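Local structure of bacterial regulatory proteins, tetR family (Corynebacterium glutamicum, 3AQT) at residues E103-G106 with I107-Q111; G125-R128 with H129-R132. The protein represses transcription as a TetR-family regulator that probably binds DNA through a helix-turn-helix motif and recognises resorcinol as its inducer. All blocks are in the same frame, centred on the assembly; numbering follows the deposited sequence.

Contact 1. Residues E103-G106 with I107-Q111; sequences ESVG and IALDQ
Val-105 and Leu-109 meet one turn apart on helix 90-111, an alpha helix of this all-helical TetR-family fold. They make the buried side of the contact, packed in by its neighbours. The two side chains cross obliquely, and CG1 of Val-105 lies 3.9 Å from CD1 of Leu-109. With chi1 at 168°, CG1 of Val-105 lies on the carbonyl side of the residue, where it meets Leu-109. The backbone is close here too. Leu-109 N donates to Val-105 O at 2.7 Å. Helix 119-134 packs on this face through Ser-126, His-129 and Leu-130, and Ile-239 also touches it. Leu-109 belongs to the resorcinol pocket, and its side chain comes within about 4 Å of the ligand.

The solvent side carries Glu-103 and Ile-107. They lie side by side and point the same way. The extended Glu-103 chain lays CG 3.8 Å from Ile-107 CD1, while Ile-107 CG1 sits 3.3 Å from Glu-103 O. This is an equally close apolar touch, but it lies open to solvent. It joins the stem of an acid to a branched side chain, with no polar bond between the two side chains.

Gly-106 and Asp-110 follow the same i to i+4 spacing. Asp-110 N donates to Gly-106 O at 3.0 Å. The Asp-110 carboxylate is used elsewhere: OD1 makes a salt bridge with Arg-164, and OD2 makes one with NE of the pocket residue Arg-161.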
loop_
_atom_site.group_PDB
_atom_site.type_symbol
_atom_site.label_atom_id
_atom_site.label_comp_id
_atom_site.label_asym_id
_atom_site.label_seq_id
_atom_site.Cartn_x
_atom_site.Cartn_y
_atom_site.Cartn_z
ATOM N N GLU B 103 0.770 -12.061 14.214
ATOM C CA GLU B 103 -0.181 -12.652 15.147
ATOM C C GLU B 103 0.300 -12.511 16.594
ATOM O O GLU B 103 -0.498 -12.278 17.495
ATOM C CB GLU B 103 -0.409 -14.124 14.818
ATOM C CG GLU B 103 -1.385 -14.820 15.749
ATOM C CD GLU B 103 -1.515 -16.297 15.428
ATOM O OE1 GLU B 103 -2.159 -17.029 16.204
ATOM O OE2 GLU B 103 -0.966 -16.731 14.393
ATOM N N SER B 104 1.600 -12.640 16.815
ATOM C CA SER B 104 2.140 -12.513 18.161
ATOM C C SER B 104 1.800 -11.153 18.741
ATOM O O SER B 104 1.375 -11.055 19.897
ATOM C CB SER B 104 3.659 -12.687 18.160
ATOM O OG SER B 104 4.007 -13.992 17.743
ATOM N N VAL B 105 2.003 -10.102 17.951
ATOM C CA VAL B 105 1.703 -8.759 18.422
ATOM C C VAL B 105 0.191 -8.554 18.532
ATOM O O VAL B 105 -0.292 -7.928 19.474
ATOM C CB VAL B 105 2.339 -7.693 17.491
ATOM C CG1 VAL B 105 1.781 -6.307 17.800
ATOM C CG2 VAL B 105 3.846 -7.675 17.706
ATOM N N GLY B 106 -0.552 -9.101 17.575
ATOM C CA GLY B 106 -1.993 -8.970 17.604
ATOM C C GLY B 106 -2.579 -9.471 18.913
ATOM O O GLY B 106 -3.442 -8.820 19.499
ATOM N N ILE B 107 -2.106 -10.627 19.369
ATOM C CA ILE B 107 -2.577 -11.221 20.612
ATOM C C ILE B 107 -2.159 -10.346 21.788
ATOM O O ILE B 107 -2.945 -10.122 22.714
ATOM C CB ILE B 107 -2.008 -12.643 20.790
ATOM C CG1 ILE B 107 -2.601 -13.571 19.732
ATOM C CG2 ILE B 107 -2.338 -13.177 22.170
ATOM C CD1 ILE B 107 -1.850 -14.889 19.536
ATOM N N ALA B 108 -0.928 -9.842 21.750
ATOM C CA ALA B 108 -0.452 -8.975 22.819
ATOM C C ALA B 108 -1.300 -7.699 22.862
ATOM O O ALA B 108 -1.667 -7.234 23.933
ATOM C CB ALA B 108 1.035 -8.627 22.616
ATOM N N LEU B 109 -1.620 -7.139 21.699
ATOM C CA LEU B 109 -2.434 -5.930 21.654
ATOM C C LEU B 109 -3.822 -6.185 22.222
ATOM O O LEU B 109 -4.373 -5.333 22.922
ATOM C CB LEU B 109 -2.559 -5.402 20.221
ATOM C CG LEU B 109 -1.302 -4.795 19.604
ATOM C CD1 LEU B 109 -1.584 -4.415 18.152
ATOM C CD2 LEU B 109 -0.863 -3.590 20.414
ATOM N N ASP B 110 -4.395 -7.348 21.917
ATOM C CA ASP B 110 -5.718 -7.674 22.431
ATOM C C ASP B 110 -5.699 -7.782 23.963
ATOM O O ASP B 110 -6.705 -7.526 24.616
ATOM C CB ASP B 110 -6.232 -8.984 21.824
ATOM C CG ASP B 110 -6.617 -8.843 20.358
ATOM O OD1 ASP B 110 -6.866 -7.704 19.913
ATOM O OD2 ASP B 110 -6.696 -9.873 19.649
ATOM N N GLN B 111 -4.555 -8.151 24.534
ATOM C CA GLN B 111 -4.436 -8.276 25.983
ATOM C C GLN B 111 -4.411 -6.915 26.680
ATOM O O GLN B 111 -5.093 -6.715 27.682
ATOM C CB GLN B 111 -3.160 -9.033 26.360
ATOM C CG GLN B 111 -3.016 -10.418 25.754
ATOM C CD GLN B 111 -3.980 -11.425 26.341
ATOM O OE1 GLN B 111 -4.004 -11.644 27.553
ATOM N NE2 GLN B 111 -4.778 -12.055 25.482
#

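Contact 2. Residues G125-R128 with H129-R132. With RCO (resorcinol), chain D.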
loop_
_atom_site.group_PDB
_atom_site.type_symbol
_atom_site.label_atom_id
_atom_site.label_comp_id
_atom_site.label_asym_id
_atom_site.label_seq_id
_atom_site.Cartn_x
_atom_site.Cartn_y
_atom_site.Cartn_z
ATOM N N GLY B 125 -3.309 3.468 19.650
ATOM C CA GLY B 125 -2.257 2.774 20.366
ATOM C C GLY B 125 -1.787 1.536 19.633
ATOM O O GLY B 125 -0.588 1.234 19.602
ATOM N N SER B 126 -2.733 0.807 19.054
ATOM C CA SER B 126 -2.399 -0.392 18.315
ATOM C C SER B 126 -1.475 -0.022 17.160
ATOM O O SER B 126 -0.421 -0.641 16.965
ATOM C CB SER B 126 -3.666 -1.057 17.766
ATOM O OG SER B 126 -4.546 -1.444 18.808
ATOM N N LEU B 127 -1.872 0.998 16.401
ATOM C CA LEU B 127 -1.079 1.437 15.265
ATOM C C LEU B 127 0.303 1.915 15.685
ATOM O O LEU B 127 1.297 1.607 15.024
ATOM C CB LEU B 127 -1.823 2.531 14.499
ATOM C CG LEU B 127 -3.128 2.031 13.863
ATOM C CD1 LEU B 127 -3.867 3.181 13.185
ATOM C CD2 LEU B 127 -2.807 0.922 12.860
ATOM N N ARG B 128 0.378 2.647 16.792
ATOM C CA ARG B 128 1.669 3.138 17.255
ATOM C C ARG B 128 2.597 1.977 17.600
ATOM O O ARG B 128 3.802 2.053 17.364
ATOM C CB ARG B 128 1.493 4.068 18.455
ATOM C CG ARG B 128 0.789 5.366 18.107
ATOM C CD ARG B 128 0.513 6.182 19.340
ATOM N NE ARG B 128 1.747 6.513 20.043
ATOM C CZ ARG B 128 1.795 7.015 21.274
ATOM N NH1 ARG B 128 0.674 7.245 21.950
ATOM N NH2 ARG B 128 2.966 7.301 21.823
ATOM N N HIS B 129 2.039 0.899 18.143
ATOM C CA HIS B 129 2.862 -0.264 18.468
ATOM C C HIS B 129 3.411 -0.915 17.195
ATOM O O HIS B 129 4.563 -1.344 17.170
ATOM C CB HIS B 129 2.064 -1.306 19.263
ATOM C CG HIS B 129 2.013 -1.031 20.731
ATOM N ND1 HIS B 129 3.150 -0.917 21.502
ATOM C CD2 HIS B 129 0.968 -0.831 21.569
ATOM C CE1 HIS B 129 2.807 -0.659 22.751
ATOM N NE2 HIS B 129 1.489 -0.603 22.818
ATOM N N LEU B 130 2.587 -0.995 16.147
ATOM C CA LEU B 130 3.028 -1.597 14.893
ATOM C C LEU B 130 4.179 -0.780 14.315
ATOM O O LEU B 130 5.201 -1.335 13.920
ATOM C CB LEU B 130 1.865 -1.696 13.889
ATOM C CG LEU B 130 0.739 -2.678 14.278
ATOM C CD1 LEU B 130 -0.340 -2.716 13.222
ATOM C CD2 LEU B 130 1.324 -4.068 14.460
ATOM N N VAL B 131 4.036 0.539 14.295
ATOM C CA VAL B 131 5.098 1.377 13.761
ATOM C C VAL B 131 6.396 1.215 14.546
ATOM O O VAL B 131 7.455 1.015 13.952
ATOM C CB VAL B 131 4.694 2.865 13.746
ATOM C CG1 VAL B 131 5.886 3.727 13.390
ATOM C CG2 VAL B 131 3.585 3.084 12.728
ATOM N N ARG B 132 6.323 1.289 15.874
ATOM C CA ARG B 132 7.523 1.142 16.702
ATOM C C ARG B 132 8.170 -0.226 16.513
ATOM O O ARG B 132 9.391 -0.343 16.473
ATOM C CB ARG B 132 7.190 1.369 18.183
ATOM C CG ARG B 132 6.375 2.626 18.400
ATOM C CD ARG B 132 6.883 3.525 19.514
ATOM N NE ARG B 132 6.418 3.130 20.839
ATOM C CZ ARG B 132 6.260 3.984 21.847
ATOM N NH1 ARG B 132 6.524 5.274 21.673
ATOM N NH2 ARG B 132 5.841 3.555 23.029
HETATM C C1 RCO D . -4.619 -4.287 15.485
HETATM C C2 RCO D . -5.692 -3.513 16.026
HETATM C C3 RCO D . -5.961 -2.215 15.512
HETATM C C4 RCO D . -5.168 -1.708 14.467
HETATM C C5 RCO D . -4.115 -2.468 13.934
HETATM C C6 RCO D . -3.839 -3.765 14.444
HETATM O O1 RCO D . -4.360 -5.556 15.996
HETATM O O3 RCO D . -6.996 -1.436 16.020
#
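Leu-127 and Leu-130 bring one methyl each to the same part of resorcinol on helix 119-134, in the TetR-type C-terminal domain, and form part of the ligand pocket. Leu-127 CD2 and Leu-130 CD1 touch each other only distantly, at 4.4 Å. Both methyls converge on one ring atom: Leu-127 CD2 and Leu-130 CD1 each lie 3.8 Å from C5 of resorcinol. Ser-126 meets another part of the ring, with CB 3.4 Å from C3 of resorcinol. Its OG sits beside the backbone N (chi1 -61°) and is hydrogen-bonded to Val-122 O, one turn back.

His-129 packs against the preceding turn. Its CD2 is 3.2 Å from Gly-125 O, the same carbonyl that accepts the His-129 backbone N-H at 3.0 Å.

Arg-128 and Arg-132 run side by side and point the same way, with their guanidinium planes 73° apart. Asp-210 forms a salt bridge with Arg-128 NE and a long, weak ion pair with Arg-132 NH1, so its charge probably offsets part of theirs, while Arg-128 NH1 is hydrogen-bonded to Arg-234 O. Arg-128 NH2 comes to 4.1 Å from Arg-132 NH1.

Contacts 1 and 2 are both one-turn pairings within a helix, on helices that follow each other in the chain. Their centres are about 11 Å apart. Contact 1 is only partly buried, with one apolar face inward and an exposed flank. Contact 2 lies in the core, between helices 90-111, 180-199 and 209-220. The two pack directly: Leu-109 CD2 lies 3.5 Å from His-129 CD2, and Val-105 CG1 lies 4.0 Å from Leu-130 CD2. Both supply apolar groups to the resorcinol pocket. Their charges differ: contact 1 offers an acid to two arginines, while contact 2 offers Arg-128, and more weakly Arg-132, to an aspartate.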